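Local coordinates for protein polymerase X (Deinococcus radiodurans, PDB 2W9M) that probably catalyses DNA synthesis from deoxyribonucleoside triphosphates, as a family X polymerase, and carries a zinc-binding PHP domain, at residues A[499-502]-A[503-507]; A[528-531]-A[532-536]; A[147-150]-A[151-155]; A[116-120]-A[121-125]. All blocks are in the same frame, centred on the assembly; numbering follows the deposited sequence.

Contact 1. Residues A[499-502]-A[503-507]; sequences WREA and LRWRE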
loop_
_atom_site.group_PDB
_atom_site.type_symbol
_atom_site.label_atom_id
_atom_site.label_comp_id
_atom_site.label_asym_id
_atom_site.label_seq_id
_atom_site.Cartn_x
_atom_site.Cartn_y
_atom_site.Cartn_z
ATOM N N TRP A 499 -4.778 1.157 -10.833
ATOM C CA TRP A 499 -4.829 0.148 -11.891
ATOM C C TRP A 499 -5.622 0.641 -13.095
ATOM O O TRP A 499 -5.413 0.178 -14.212
ATOM C CB TRP A 499 -5.379 -1.191 -11.384
ATOM C CG TRP A 499 -6.830 -1.167 -11.007
ATOM C CD1 TRP A 499 -7.346 -0.986 -9.757
ATOM C CD2 TRP A 499 -7.955 -1.336 -11.882
ATOM N NE1 TRP A 499 -8.719 -1.024 -9.799
ATOM C CE2 TRP A 499 -9.117 -1.238 -11.090
ATOM C CE3 TRP A 499 -8.091 -1.553 -13.255
ATOM C CZ2 TRP A 499 -10.397 -1.355 -11.629
ATOM C CZ3 TRP A 499 -9.361 -1.670 -13.785
ATOM C CH2 TRP A 499 -10.497 -1.570 -12.974
ATOM N N ARG A 500 -6.522 1.593 -12.866
ATOM C CA ARG A 500 -7.309 2.157 -13.954
ATOM C C ARG A 500 -6.435 2.941 -14.914
ATOM O O ARG A 500 -6.620 2.868 -16.122
ATOM C CB ARG A 500 -8.436 3.038 -13.412
ATOM C CG ARG A 500 -9.571 2.243 -12.797
ATOM C CD ARG A 500 -10.387 3.078 -11.830
ATOM N NE ARG A 500 -11.228 2.232 -10.990
ATOM C CZ ARG A 500 -10.821 1.669 -9.857
ATOM N NH1 ARG A 500 -9.582 1.867 -9.425
ATOM N NH2 ARG A 500 -11.650 0.908 -9.156
ATOM N N GLU A 501 -5.478 3.690 -14.378
ATOM C CA GLU A 501 -4.558 4.454 -15.215
ATOM C C GLU A 501 -3.518 3.550 -15.875
ATOM O O GLU A 501 -3.099 3.801 -17.004
ATOM C CB GLU A 501 -3.878 5.556 -14.407
ATOM C CG GLU A 501 -4.844 6.585 -13.834
ATOM C CD GLU A 501 -5.600 7.353 -14.910
ATOM O OE1 GLU A 501 -5.244 7.229 -16.102
ATOM O OE2 GLU A 501 -6.549 8.085 -14.559
ATOM N N ALA A 502 -3.113 2.499 -15.171
ATOM C CA ALA A 502 -2.206 1.496 -15.723
ATOM C C ALA A 502 -2.849 0.759 -16.896
ATOM O O ALA A 502 -2.183 0.427 -17.872
ATOM C CB ALA A 502 -1.791 0.508 -14.646
ATOM N N LEU A 503 -4.147 0.497 -16.787
ATOM C CA LEU A 503 -4.898 -0.154 -17.857
ATOM C C LEU A 503 -4.862 0.690 -19.126
ATOM O O LEU A 503 -4.698 0.165 -20.223
ATOM C CB LEU A 503 -6.351 -0.398 -17.427
ATOM C CG LEU A 503 -7.271 -1.077 -18.445
ATOM C CD1 LEU A 503 -6.731 -2.439 -18.843
ATOM C CD2 LEU A 503 -8.680 -1.201 -17.891
ATOM N N ARG A 504 -5.007 2.001 -18.967
ATOM C CA ARG A 504 -5.006 2.916 -20.104
ATOM C C ARG A 504 -3.629 3.081 -20.741
ATOM O O ARG A 504 -3.524 3.383 -21.927
ATOM C CB ARG A 504 -5.546 4.287 -19.685
ATOM C CG ARG A 504 -7.050 4.321 -19.470
ATOM C CD ARG A 504 -7.523 5.678 -18.970
ATOM N NE ARG A 504 -7.342 6.737 -19.961
ATOM C CZ ARG A 504 -6.615 7.833 -19.766
ATOM N NH1 ARG A 504 -5.996 8.025 -18.612
ATOM N NH2 ARG A 504 -6.513 8.746 -20.722
ATOM N N TRP A 505 -2.575 2.886 -19.952
ATOM C CA TRP A 505 -1.211 3.175 -20.401
ATOM C C TRP A 505 -0.346 1.929 -20.580
ATOM O O TRP A 505 0.857 2.041 -20.826
ATOM C CB TRP A 505 -0.519 4.131 -19.420
ATOM C CG TRP A 505 -0.934 5.562 -19.558
ATOM C CD1 TRP A 505 -2.030 6.158 -19.004
ATOM C CD2 TRP A 505 -0.252 6.586 -20.295
ATOM N NE1 TRP A 505 -2.074 7.490 -19.351
ATOM C CE2 TRP A 505 -0.991 7.777 -20.146
ATOM C CE3 TRP A 505 0.916 6.612 -21.068
ATOM C CZ2 TRP A 505 -0.607 8.978 -20.740
ATOM C CZ3 TRP A 505 1.300 7.802 -21.656
ATOM C CH2 TRP A 505 0.541 8.969 -21.490
ATOM N N ARG A 506 -0.954 0.751 -20.465
ATOM C CA ARG A 506 -0.206 -0.506 -20.507
ATOM C C ARG A 506 0.624 -0.708 -21.772
ATOM O O ARG A 506 1.576 -1.489 -21.772
ATOM C CB ARG A 506 -1.124 -1.715 -20.284
ATOM C CG ARG A 506 -2.466 -1.658 -20.998
ATOM C CD ARG A 506 -3.082 -3.048 -21.068
ATOM N NE ARG A 506 -2.709 -3.727 -22.305
ATOM C CZ ARG A 506 -2.412 -5.019 -22.393
ATOM N NH1 ARG A 506 -2.425 -5.777 -21.308
ATOM N NH2 ARG A 506 -2.087 -5.549 -23.565
ATOM N N GLU A 507 0.264 -0.011 -22.843
ATOM C CA GLU A 507 0.962 -0.150 -24.116
ATOM C C GLU A 507 2.144 0.802 -24.211
ATOM O O GLU A 507 3.012 0.636 -25.066
ATOM C CB GLU A 507 0.008 0.135 -25.277
ATOM C CG GLU A 507 -1.278 -0.674 -25.263
ATOM C CD GLU A 507 -1.118 -2.041 -25.895
ATOM O OE1 GLU A 507 -0.074 -2.686 -25.663
ATOM O OE2 GLU A 507 -2.040 -2.469 -26.624
#

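Contact 2. Residues A[528-531]-A[532-536]; sequences YGVM and QARKA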
loop_
_atom_site.group_PDB
_atom_site.type_symbol
_atom_site.label_atom_id
_atom_site.label_comp_id
_atom_site.label_asym_id
_atom_site.label_seq_id
_atom_site.Cartn_x
_atom_site.Cartn_y
_atom_site.Cartn_z
ATOM N N TYR A 528 -0.446 -7.482 -3.064
ATOM C CA TYR A 528 -1.490 -6.484 -3.299
ATOM C C TYR A 528 -1.225 -5.678 -4.565
ATOM O O TYR A 528 -2.151 -5.347 -5.300
ATOM C CB TYR A 528 -1.639 -5.547 -2.093
ATOM C CG TYR A 528 -1.865 -6.272 -0.789
ATOM C CD1 TYR A 528 -0.917 -6.226 0.229
ATOM C CD2 TYR A 528 -3.021 -7.012 -0.578
ATOM C CE1 TYR A 528 -1.117 -6.894 1.422
ATOM C CE2 TYR A 528 -3.232 -7.683 0.613
ATOM C CZ TYR A 528 -2.277 -7.619 1.610
ATOM O OH TYR A 528 -2.488 -8.285 2.797
ATOM N N GLY A 529 0.041 -5.354 -4.807
ATOM C CA GLY A 529 0.432 -4.672 -6.026
ATOM C C GLY A 529 0.169 -5.537 -7.244
ATOM O O GLY A 529 -0.284 -5.051 -8.278
ATOM N N VAL A 530 0.454 -6.828 -7.117
ATOM C CA VAL A 530 0.227 -7.773 -8.204
ATOM C C VAL A 530 -1.257 -7.879 -8.574
ATOM O O VAL A 530 -1.595 -7.988 -9.752
ATOM C CB VAL A 530 0.792 -9.168 -7.869
ATOM C CG1 VAL A 530 0.255 -10.208 -8.832
ATOM C CG2 VAL A 530 2.314 -9.143 -7.895
ATOM N N MET A 531 -2.137 -7.840 -7.576
ATOM C CA MET A 531 -3.578 -7.891 -7.827
ATOM C C MET A 531 -4.031 -6.695 -8.657
ATOM O O MET A 531 -4.912 -6.819 -9.507
ATOM C CB MET A 531 -4.366 -7.939 -6.513
ATOM C CG MET A 531 -4.055 -9.138 -5.637
ATOM S SD MET A 531 -5.109 -9.232 -4.171
ATOM C CE MET A 531 -6.676 -9.710 -4.903
ATOM N N GLN A 532 -3.427 -5.538 -8.400
ATOM C CA GLN A 532 -3.705 -4.330 -9.170
ATOM C C GLN A 532 -3.134 -4.441 -10.586
ATOM O O GLN A 532 -3.794 -4.080 -11.563
ATOM C CB GLN A 532 -3.126 -3.093 -8.471
ATOM C CG GLN A 532 -3.465 -2.989 -6.991
ATOM C CD GLN A 532 -4.953 -3.148 -6.710
ATOM O OE1 GLN A 532 -5.778 -2.351 -7.160
ATOM N NE2 GLN A 532 -5.296 -4.177 -5.949
ATOM N N ALA A 533 -1.905 -4.937 -10.693
ATOM C CA ALA A 533 -1.253 -5.092 -11.991
ATOM C C ALA A 533 -2.016 -6.053 -12.908
ATOM O O ALA A 533 -2.097 -5.838 -14.116
ATOM C CB ALA A 533 0.186 -5.556 -11.813
ATOM N N ARG A 534 -2.577 -7.108 -12.330
ATOM C CA ARG A 534 -3.285 -8.110 -13.121
ATOM C C ARG A 534 -4.602 -7.583 -13.699
ATOM O O ARG A 534 -5.000 -7.959 -14.798
ATOM C CB ARG A 534 -3.510 -9.381 -12.305
ATOM C CG ARG A 534 -2.216 -10.083 -11.936
ATOM C CD ARG A 534 -2.447 -11.161 -10.906
ATOM N NE ARG A 534 -3.292 -12.231 -11.425
ATOM C CZ ARG A 534 -2.831 -13.290 -12.084
ATOM N NH1 ARG A 534 -1.529 -13.414 -12.309
ATOM N NH2 ARG A 534 -3.668 -14.225 -12.520
ATOM N N LYS A 535 -5.267 -6.702 -12.964
ATOM C CA LYS A 535 -6.473 -6.065 -13.478
ATOM C C LYS A 535 -6.131 -5.132 -14.636
ATOM O O LYS A 535 -6.955 -4.897 -15.514
ATOM C CB LYS A 535 -7.196 -5.311 -12.362
ATOM C CG LYS A 535 -7.711 -6.229 -11.266
ATOM C CD LYS A 535 -7.842 -5.508 -9.940
ATOM C CE LYS A 535 -8.963 -4.484 -9.967
ATOM N NZ LYS A 535 -8.926 -3.623 -8.750
ATOM N N ALA A 536 -4.912 -4.605 -14.637
ATOM C CA ALA A 536 -4.476 -3.736 -15.718
ATOM C C ALA A 536 -4.015 -4.567 -16.914
ATOM O O ALA A 536 -3.802 -4.043 -18.004
ATOM C CB ALA A 536 -3.374 -2.804 -15.244
#

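Contact 3. Residues A[147-150]-A[151-155]; sequences ILEN and VVFLF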
loop_
_atom_site.group_PDB
_atom_site.type_symbol
_atom_site.label_atom_id
_atom_site.label_comp_id
_atom_site.label_asym_id
_atom_site.label_seq_id
_atom_site.Cartn_x
_atom_site.Cartn_y
_atom_site.Cartn_z
ATOM N N ILE A 147 -5.062 -2.957 23.377
ATOM C CA ILE A 147 -4.678 -2.447 22.075
ATOM C C ILE A 147 -5.563 -3.035 20.974
ATOM O O ILE A 147 -5.963 -2.329 20.049
ATOM C CB ILE A 147 -3.197 -2.734 21.793
ATOM C CG1 ILE A 147 -2.327 -1.856 22.697
ATOM C CG2 ILE A 147 -2.879 -2.511 20.320
ATOM C CD1 ILE A 147 -0.874 -2.265 22.743
ATOM N N LEU A 148 -5.878 -4.321 21.084
ATOM C CA LEU A 148 -6.754 -4.962 20.113
ATOM C C LEU A 148 -8.140 -4.327 20.141
ATOM O O LEU A 148 -8.773 -4.142 19.102
ATOM C CB LEU A 148 -6.850 -6.469 20.364
ATOM C CG LEU A 148 -7.777 -7.219 19.395
ATOM C CD1 LEU A 148 -7.371 -6.958 17.958
ATOM C CD2 LEU A 148 -7.787 -8.710 19.673
ATOM N N GLU A 149 -8.609 -3.996 21.339
ATOM C CA GLU A 149 -9.871 -3.288 21.499
ATOM C C GLU A 149 -9.819 -1.941 20.782
ATOM O O GLU A 149 -10.743 -1.577 20.057
ATOM C CB GLU A 149 -10.172 -3.081 22.983
ATOM C CG GLU A 149 -10.883 -1.771 23.299
ATOM C CD GLU A 149 -10.612 -1.282 24.719
ATOM O OE1 GLU A 149 -10.789 -2.077 25.670
ATOM O OE2 GLU A 149 -10.222 -0.100 24.880
ATOM N N ASN A 150 -8.727 -1.208 20.982
ATOM C CA ASN A 150 -8.583 0.115 20.388
ATOM C C ASN A 150 -8.448 0.084 18.869
ATOM O O ASN A 150 -8.866 1.018 18.190
ATOM C CB ASN A 150 -7.416 0.871 21.027
ATOM C CG ASN A 150 -7.724 1.318 22.440
ATOM O OD1 ASN A 150 -8.860 1.671 22.751
ATOM N ND2 ASN A 150 -6.715 1.301 23.307
ATOM N N VAL A 151 -7.866 -0.990 18.339
ATOM C CA VAL A 151 -7.769 -1.166 16.893
ATOM C C VAL A 151 -9.146 -1.471 16.314
ATOM O O VAL A 151 -9.490 -0.999 15.231
ATOM C CB VAL A 151 -6.790 -2.293 16.502
ATOM C CG1 VAL A 151 -6.774 -2.473 14.999
ATOM C CG2 VAL A 151 -5.391 -1.989 17.017
ATOM N N VAL A 152 -9.938 -2.249 17.045
ATOM C CA VAL A 152 -11.308 -2.531 16.627
ATOM C C VAL A 152 -12.121 -1.246 16.464
ATOM O O VAL A 152 -12.994 -1.163 15.606
ATOM C CB VAL A 152 -12.032 -3.469 17.609
ATOM C CG1 VAL A 152 -13.523 -3.512 17.298
ATOM C CG2 VAL A 152 -11.435 -4.863 17.549
ATOM N N PHE A 153 -11.826 -0.244 17.283
ATOM C CA PHE A 153 -12.516 1.037 17.184
ATOM C C PHE A 153 -12.163 1.755 15.888
ATOM O O PHE A 153 -13.041 2.308 15.224
ATOM C CB PHE A 153 -12.191 1.933 18.382
ATOM C CG PHE A 153 -13.049 1.673 19.586
ATOM C CD1 PHE A 153 -12.572 0.918 20.645
ATOM C CD2 PHE A 153 -14.334 2.187 19.660
ATOM C CE1 PHE A 153 -13.361 0.680 21.754
ATOM C CE2 PHE A 153 -15.129 1.951 20.767
ATOM C CZ PHE A 153 -14.641 1.197 21.814
ATOM N N LEU A 154 -10.877 1.756 15.535
ATOM C CA LEU A 154 -10.437 2.399 14.303
ATOM C C LEU A 154 -11.152 1.782 13.106
ATOM O O LEU A 154 -11.626 2.496 12.220
ATOM C CB LEU A 154 -8.918 2.300 14.120
ATOM C CG LEU A 154 -8.032 3.363 14.777
ATOM C CD1 LEU A 154 -8.862 4.576 15.157
ATOM C CD2 LEU A 154 -7.313 2.811 15.995
ATOM N N PHE A 155 -11.239 0.454 13.096
ATOM C CA PHE A 155 -11.852 -0.267 11.987
ATOM C C PHE A 155 -13.344 0.021 11.833
ATOM O O PHE A 155 -13.840 0.171 10.716
ATOM C CB PHE A 155 -11.628 -1.777 12.115
ATOM C CG PHE A 155 -10.256 -2.227 11.702
ATOM C CD1 PHE A 155 -9.764 -3.456 12.109
ATOM C CD2 PHE A 155 -9.453 -1.416 10.918
ATOM C CE1 PHE A 155 -8.501 -3.874 11.731
ATOM C CE2 PHE A 155 -8.187 -1.827 10.538
ATOM C CZ PHE A 155 -7.712 -3.060 10.946
#

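Contact 4. Residues A[116-120]-A[121-125]; sequences AGIDS and LERLR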
loop_
_atom_site.group_PDB
_atom_site.type_symbol
_atom_site.label_atom_id
_atom_site.label_comp_id
_atom_site.label_asym_id
_atom_site.label_seq_id
_atom_site.Cartn_x
_atom_site.Cartn_y
_atom_site.Cartn_z
ATOM N N ALA A 116 9.936 -4.096 15.798
ATOM C CA ALA A 116 9.514 -5.492 15.885
ATOM C C ALA A 116 8.843 -5.977 14.598
ATOM O O ALA A 116 8.433 -7.135 14.504
ATOM C CB ALA A 116 8.586 -5.688 17.070
ATOM N N GLY A 117 8.718 -5.087 13.617
ATOM C CA GLY A 117 8.155 -5.442 12.327
ATOM C C GLY A 117 6.648 -5.274 12.221
ATOM O O GLY A 117 6.023 -5.801 11.295
ATOM N N ILE A 118 6.063 -4.548 13.170
ATOM C CA ILE A 118 4.629 -4.275 13.148
ATOM C C ILE A 118 4.388 -2.872 12.601
ATOM O O ILE A 118 4.628 -1.879 13.285
ATOM C CB ILE A 118 4.008 -4.431 14.542
ATOM C CG1 ILE A 118 4.245 -5.853 15.056
ATOM C CG2 ILE A 118 2.521 -4.115 14.499
ATOM C CD1 ILE A 118 3.729 -6.100 16.450
ATOM N N ASP A 119 3.905 -2.800 11.365
ATOM C CA ASP A 119 3.892 -1.549 10.618
ATOM C C ASP A 119 2.507 -1.087 10.168
ATOM O O ASP A 119 2.396 -0.093 9.450
ATOM C CB ASP A 119 4.789 -1.678 9.384
ATOM C CG ASP A 119 4.210 -2.623 8.339
ATOM O OD1 ASP A 119 3.458 -3.548 8.723
ATOM O OD2 ASP A 119 4.506 -2.444 7.135
ATOM N N SER A 120 1.456 -1.798 10.565
ATOM C CA SER A 120 0.104 -1.394 10.180
ATOM C C SER A 120 -0.957 -1.863 11.160
ATOM O O SER A 120 -0.720 -2.756 11.968
ATOM C CB SER A 120 -0.231 -1.882 8.767
ATOM O OG SER A 120 -0.310 -3.297 8.713
ATOM N N LEU A 121 -2.129 -1.245 11.086
ATOM C CA LEU A 121 -3.257 -1.632 11.919
ATOM C C LEU A 121 -3.560 -3.119 11.796
ATOM O O LEU A 121 -3.756 -3.815 12.795
ATOM C CB LEU A 121 -4.493 -0.818 11.540
ATOM C CG LEU A 121 -4.797 0.344 12.486
ATOM C CD1 LEU A 121 -3.531 0.826 13.177
ATOM C CD2 LEU A 121 -5.500 1.467 11.746
ATOM N N GLU A 122 -3.598 -3.601 10.561
ATOM C CA GLU A 122 -3.892 -5.003 10.307
ATOM C C GLU A 122 -2.835 -5.932 10.901
ATOM O O GLU A 122 -3.162 -6.953 11.506
ATOM C CB GLU A 122 -4.035 -5.250 8.804
ATOM C CG GLU A 122 -3.972 -6.710 8.408
ATOM C CD GLU A 122 -4.984 -7.563 9.150
ATOM O OE1 GLU A 122 -4.748 -8.782 9.264
ATOM O OE2 GLU A 122 -6.006 -7.019 9.622
ATOM N N ARG A 123 -1.568 -5.574 10.719
ATOM C CA ARG A 123 -0.455 -6.360 11.248
ATOM C C ARG A 123 -0.393 -6.299 12.781
ATOM O O ARG A 123 0.050 -7.250 13.431
ATOM C CB ARG A 123 0.862 -5.883 10.626
ATOM C CG ARG A 123 2.110 -6.531 11.194
ATOM C CD ARG A 123 2.306 -7.941 10.666
ATOM N NE ARG A 123 3.531 -8.539 11.192
ATOM C CZ ARG A 123 3.595 -9.275 12.300
ATOM N NH1 ARG A 123 2.498 -9.517 13.007
ATOM N NH2 ARG A 123 4.759 -9.769 12.697
ATOM N N LEU A 124 -0.839 -5.181 13.350
ATOM C CA LEU A 124 -0.948 -5.038 14.796
ATOM C C LEU A 124 -2.041 -5.969 15.301
ATOM O O LEU A 124 -1.887 -6.625 16.331
ATOM C CB LEU A 124 -1.301 -3.598 15.171
ATOM C CG LEU A 124 -0.734 -2.987 16.457
ATOM C CD1 LEU A 124 -1.533 -1.748 16.844
ATOM C CD2 LEU A 124 -0.705 -3.975 17.606
ATOM N N ARG A 125 -3.148 -6.024 14.567
ATOM C CA ARG A 125 -4.279 -6.859 14.957
ATOM C C ARG A 125 -3.904 -8.336 14.952
ATOM O O ARG A 125 -4.347 -9.102 15.807
ATOM C CB ARG A 125 -5.472 -6.628 14.040
ATOM C CG ARG A 125 -6.599 -7.601 14.292
ATOM C CD ARG A 125 -7.489 -7.744 13.083
ATOM N NE ARG A 125 -7.810 -9.148 12.865
ATOM C CZ ARG A 125 -7.207 -9.911 11.963
ATOM N NH1 ARG A 125 -6.269 -9.397 11.184
ATOM N NH2 ARG A 125 -7.547 -11.183 11.829
#

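Contact 1. Residues A[499-502]-A[503-507]
Leu503 N bonds Trp499 O at 2.9 Å within one continuous helical turn, whereas the matching bonds from Arg504 N to Arg500 O and from Trp505 N to Glu501 O are weak, and Trp505 N also reaches Ala502 O weakly. The charged link across this turn joins Glu501 to Arg504, side by side and pointing the same way. Glu501 OE1 offers its syn lone pair to Arg504 NH1 at 2.7 Å, and lies almost in the guanidinium plane although the two flat groups stand 84° apart. The acid bends at chi2 (-63°) and the arginine at chi3, which brings the two ends together. Arg504 NH2 has a second mate in Asp473, so Arg504 bridges Glu501 and Asp473 of helix 472-482. Trp505 leans toward the same helix, against Leu476, and brings its CD1 edge to 3.3 Å from Glu501 O. Helix 499-505 is the crossover of a beta-alpha-beta unit between parallel strands 485-489 and 511-514 of the PHP domain. On its buried side Trp499 CZ3 meets Leu503 CD2 edge-on at 4.2 Å. CG of Trp499 is wedged between its own N and carbonyl carbon (chi1 68°), which projects the indole from the helix with its six-membered ring near Leu503. Its two faces are occupied differently: the guanidinium of Arg500 lies on one, with Trp499 CZ2 3.5 Å from the guanidinium plane, while Lys535 makes a cation-pi contact from the opposite side. Asp498 and Glu193 take NH1 and NH2 of Arg500, respectively, holding its flat end over the indole.

Contact 2. Residues A[528-531]-A[532-536]
Val530 and Arg534 run side by side along helix 526-535, one turn apart, and make the tight part of this contact. Val530 CG1 rests against Arg534 CD at 3.5 Å, and Arg534 CG passes 3.1 Å from Val530 O, the carbonyl that also receives Arg534 N at 2.9 Å. The methylenes thus pack on the valine before the chain bends at chi3 (64°) and hands its guanidinium to Glu302 and to Val322 O. The buried flank is close too. Ala533 N bonds Gly529 O at 2.9 Å, and Gln532 folds back on Tyr528, its CG only 3.2 Å from Tyr528 O. A bend at chi2 (-51°) turns the amide of Gln532 beside its own helix, where NE2 gives a weak bond to Tyr528 O at 3.4 Å; the stronger partner of NE2 is Gly191 O. Gln532 also touches Trp499 and Leu163. With an alanine in its place, Gly191 O and Tyr528 O would probably lose this donor, and a gap would be likely to open against Trp499 and Leu163. Met531 marks the looser side. It is partly exposed, its CB touches the backbone N of Gln532, and its thioether end leads off from the turn; Lys535 CD lies 3.2 Å from Met531 O. Helix 526-535 follows the last parallel strand, 511-514, of the PHP domain, the side chains of Gly529 and the zinc ligand Asp516 about 10 Å apart, and Tyr528 reaches from it to helix 163-176 of the polymerase part.

Contact 3. Residues A[147-150]-A[151-155]
Ile147 and Val151, one helical turn apart, are tied first by the backbone: Val151 N donates to Ile147 O at 2.9 Å, Val152 N to Leu148 O at 3.0 Å and Phe153 N to Glu149 O at 3.3 Å, while the bond from Leu154 N to Asn150 O is weak. Apolar contact follows the same spacing. Ile147 CG2 meets Val151 CG2 at 4.2 Å, the two branched side chains slanting across each other, and both reach Leu124 on helix 121-130. Next to them Leu148 spreads over Arg125 and Ala128. Aromatic contact occupies the outer flank, where Glu149 and Phe153 lie side by side with carboxylate and ring planes nearly perpendicular, 87° apart. The ring offers its edge to Glu149 CG, which lies in the ring plane 3.8 Å from Phe153 CE1. Glu149 O is 3.1 Å from Phe153 CD1. CG of Phe153 stands anti to its carbonyl carbon (chi1 -84°), which sets the ring beside Glu149, one turn back. Asn150 OD1 lies near this flank and accepts a weak bond from Arg103 NH1. Leu154 CD2 curls back to 3.2 Å from Asn150 O. Helix 141-157 thus packs one flank, with Ile147, Leu148 and Val151, on helix 121-130, the helix-on-helix packing of the helix-hairpin-helix domain.

Contact 4. Residues A[116-120]-A[121-125]
A serine N-cap starts helix 121-130 of the helix-hairpin-helix domain: Ser120 OG accepts from Arg123 N at 3.3 Å, with an N-H...O angle of 159°. OG sits between the backbone N and carbonyl carbon (chi1 67°), the position that faces it into the first turn. Ser120 O takes Leu124 N at 2.8 Å, so one residue serves two amides of that turn. Replacing Ser120 with an alanine would probably leave Arg123 N without its side-chain acceptor and make the helix start less well fixed. Just before the cap, Gly117 closes helix 107-115 in a Schellman motif, at positive phi, where a CB would be jammed against the carbonyl O of Ala116. Ile118 then packs the loop onto the new helix. Its CG2 lies 3.6 Å from Leu124 CA and 3.9 Å from Leu124 CB, while CG1 lies over one face of the Arg123 guanidinium. Arg123 folds back along the loop: its CG is 3.9 Å from Ile118 CA, and a bend at chi2 (77°) turns the chain past Gly117 O toward a salt bridge between NH2 and Glu132. Asp119 crosses Arg123 at about a right angle, but OD1 comes near only the carbon chain, 4.0 Å from Arg123 CB; Arg123 NE stays 5.6 Å from Asp119 OD1. Asp119 also approaches His518, a ligand of one zinc ion. The cap thus satisfies an amide N-H that has no earlier helical carbonyl to pair with, and the charge of Arg123, committed to Glu132, is not spent on Asp119.

Contacts 3 and 4 belong to one helix-hairpin-helix domain: the helix that contact 4 begins is packed on by the helix of contact 3. Contacts 1 and 2 lie on neighbouring helices of the PHP domain and touch directly, with Trp499 reaching Lys535 and Gln532. Contact 1 lies on the other side of the chain's centre from contacts 3 and 4, whereas contact 2 comes within about 6 Å of contact 4 at the nearest atoms. Contacts 2 and 4 are buried, contacts 1 and 3 partly so, contact 3 being the more superficial. The chemistry varies with place: a salt bridge in contact 1, folded-back polar chains in contact 2, branched aliphatics and a phenylalanine edge in contact 3 and helix capping in contact 4.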